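N-acetylmuramoyl-L-alanine amidase (Mycolicibacterium smegmatis, PDB 7AGM) is a zinc-dependent amidase that hydrolyses the amide bond between N-acetylmuramoyl groups and L-alanine in peptidoglycan. Local coordinates at residues D48-H53 and G184-P189. Numbering follows the deposited sequence.
Sequences DGYPEH and GNMKNP. With ZN (zinc ion), chain C.
Met-186 reaches across to the backbone and side chains of Tyr-50 and Glu-52, and its thioether carries the contact. No hydrogen bond joins the two segments. Met-186 SD lies beside the root of Glu-52, 3.6 Å from Glu-52 CB. The Met-186 chain then bends at the sulfur (chi3 88°). This turn takes Met-186 CE back along the loop, to 3.5 Å from Tyr-50 O. The same methyl approaches the tyrosine ring obliquely, with Met-186 CE 3.9 Å from Tyr-50 CD2. The two side chains cross at about a right angle.

Glu-52 touches the sulfur only near its backbone. Its side chain continues fully extended, CG anti to the backbone N (chi1 -180°), and delivers the carboxylate to the zinc ion. Glu-52 OE2 binds the zinc ion at 2.0 Å, with His-17 and His-107 as the other protein ligands. Glu-52 OE1 accepts a hydrogen bond of 2.8 Å from the oxygen of a zinc-bound water. Beyond the metal site, the strongest polar partner of this side chain is Thr-44. Met-186 thus packs behind a first-shell ligand of the amidase metal site.

Asn-185 OD1 accepts from Lys-187 N in an Asx turn, within the type I turn from Asn-185 to Asn-188. The contact joins the start of helix 52-69 to the turn that leads from strand 178-185 into helix 189-196. That last helix also touches both sides, through Lys-196 on Tyr-50 and Met-195 on Met-186.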
loop_
_atom_site.group_PDB
_atom_site.type_symbol
_atom_site.label_atom_id
_atom_site.label_comp_id
_atom_site.label_asym_id
_atom_site.label_seq_id
_atom_site.Cartn_x
_atom_site.Cartn_y
_atom_site.Cartn_z
ATOM N N ASP A 48 -6.795 6.196 -20.336
ATOM C CA ASP A 48 -6.652 5.331 -21.493
ATOM C C ASP A 48 -6.445 3.864 -21.131
ATOM O O ASP A 48 -6.061 3.072 -21.999
ATOM C CB ASP A 48 -5.571 5.864 -22.428
ATOM C CG ASP A 48 -4.268 6.126 -21.722
ATOM O OD1 ASP A 48 -3.365 6.711 -22.353
ATOM O OD2 ASP A 48 -4.133 5.742 -20.542
ATOM N N GLY A 49 -6.704 3.483 -19.883
ATOM C CA GLY A 49 -6.953 2.096 -19.549
ATOM C C GLY A 49 -5.808 1.300 -18.965
ATOM O O GLY A 49 -5.902 0.066 -18.923
ATOM N N TYR A 50 -4.732 1.937 -18.534
ATOM C CA TYR A 50 -3.700 1.208 -17.806
ATOM C C TYR A 50 -4.219 0.957 -16.394
ATOM O O TYR A 50 -4.544 1.917 -15.689
ATOM C CB TYR A 50 -2.390 1.994 -17.779
ATOM C CG TYR A 50 -1.297 1.324 -16.977
ATOM C CD1 TYR A 50 -0.732 0.113 -17.386
ATOM C CD2 TYR A 50 -0.828 1.898 -15.806
ATOM C CE1 TYR A 50 0.267 -0.508 -16.629
ATOM C CE2 TYR A 50 0.161 1.293 -15.051
ATOM C CZ TYR A 50 0.709 0.097 -15.466
ATOM O OH TYR A 50 1.695 -0.479 -14.694
ATOM N N PRO A 51 -4.368 -0.297 -15.962
ATOM C CA PRO A 51 -5.094 -0.567 -14.714
ATOM C C PRO A 51 -4.241 -0.484 -13.459
ATOM O O PRO A 51 -3.056 -0.830 -13.437
ATOM C CB PRO A 51 -5.587 -2.006 -14.912
ATOM C CG PRO A 51 -4.563 -2.636 -15.799
ATOM C CD PRO A 51 -4.008 -1.535 -16.682
ATOM N N GLU A 52 -4.897 -0.013 -12.390
ATOM C CA GLU A 52 -4.270 0.033 -11.074
ATOM C C GLU A 52 -3.629 -1.299 -10.704
ATOM O O GLU A 52 -2.513 -1.329 -10.170
ATOM C CB GLU A 52 -5.297 0.429 -10.014
ATOM C CG GLU A 52 -4.685 0.492 -8.619
ATOM C CD GLU A 52 -5.690 0.838 -7.546
ATOM O OE1 GLU A 52 -6.863 1.103 -7.890
ATOM O OE2 GLU A 52 -5.315 0.835 -6.350
ATOM N N HIS A 53 -4.306 -2.414 -10.992
ATOM C CA HIS A 53 -3.789 -3.700 -10.534
ATOM C C HIS A 53 -2.433 -4.029 -11.152
ATOM O O HIS A 53 -1.611 -4.689 -10.510
ATOM C CB HIS A 53 -4.811 -4.819 -10.756
ATOM C CG HIS A 53 -4.983 -5.230 -12.188
ATOM N ND1 HIS A 53 -4.096 -6.060 -12.842
ATOM C CD2 HIS A 53 -5.970 -4.965 -13.076
ATOM C CE1 HIS A 53 -4.517 -6.272 -14.076
ATOM N NE2 HIS A 53 -5.656 -5.622 -14.243
ATOM N N GLY A 184 -0.345 7.843 -6.248
ATOM C CA GLY A 184 -0.689 8.980 -7.083
ATOM C C GLY A 184 -2.089 8.812 -7.622
ATOM O O GLY A 184 -2.793 7.850 -7.298
ATOM N N ASN A 185 -2.477 9.760 -8.473
ATOM C CA ASN A 185 -3.807 9.800 -9.071
ATOM C C ASN A 185 -3.696 9.310 -10.515
ATOM O O ASN A 185 -3.091 9.979 -11.358
ATOM C CB ASN A 185 -4.329 11.233 -9.026
ATOM C CG ASN A 185 -5.699 11.387 -9.661
ATOM O OD1 ASN A 185 -6.348 10.404 -10.019
ATOM N ND2 ASN A 185 -6.157 12.637 -9.781
ATOM N N MET A 186 -4.299 8.154 -10.802
ATOM C CA MET A 186 -4.244 7.611 -12.159
ATOM C C MET A 186 -4.945 8.508 -13.170
ATOM O O MET A 186 -4.693 8.378 -14.376
ATOM C CB MET A 186 -4.866 6.214 -12.211
ATOM C CG MET A 186 -4.218 5.226 -11.247
ATOM S SD MET A 186 -4.399 3.498 -11.764
ATOM C CE MET A 186 -2.966 3.256 -12.833
ATOM N N LYS A 187 -5.824 9.395 -12.712
ATOM C CA LYS A 187 -6.541 10.312 -13.585
ATOM C C LYS A 187 -5.774 11.596 -13.867
ATOM O O LYS A 187 -6.244 12.414 -14.666
ATOM C CB LYS A 187 -7.906 10.655 -12.980
ATOM C CG LYS A 187 -8.738 9.440 -12.613
ATOM C CD LYS A 187 -9.031 8.589 -13.834
ATOM C CE LYS A 187 -9.925 7.414 -13.472
ATOM N NZ LYS A 187 -10.090 6.483 -14.627
ATOM N N ASN A 188 -4.619 11.795 -13.243
ATOM C CA ASN A 188 -3.783 12.975 -13.435
ATOM C C ASN A 188 -2.737 12.705 -14.520
ATOM O O ASN A 188 -2.158 11.616 -14.558
ATOM C CB ASN A 188 -3.076 13.336 -12.129
ATOM C CG ASN A 188 -2.039 14.422 -12.313
ATOM O OD1 ASN A 188 -0.849 14.141 -12.432
ATOM N ND2 ASN A 188 -2.485 15.673 -12.336
ATOM N N PRO A 189 -2.471 13.669 -15.412
ATOM C CA PRO A 189 -1.507 13.405 -16.499
ATOM C C PRO A 189 -0.089 13.096 -16.042
ATOM O O PRO A 189 0.589 12.280 -16.685
ATOM C CB PRO A 189 -1.578 14.679 -17.355
ATOM C CG PRO A 189 -2.951 15.213 -17.116
ATOM C CD PRO A 189 -3.270 14.881 -15.662
HETATM ZN ZN ZN C . -6.684 0.617 -4.839
HETATM O O HOH W 1 -8.510 1.428 -5.619
HETATM O O HOH W 2 -8.318 0.695 -3.325
HETATM O O HOH W 3 -6.732 2.683 -4.649
#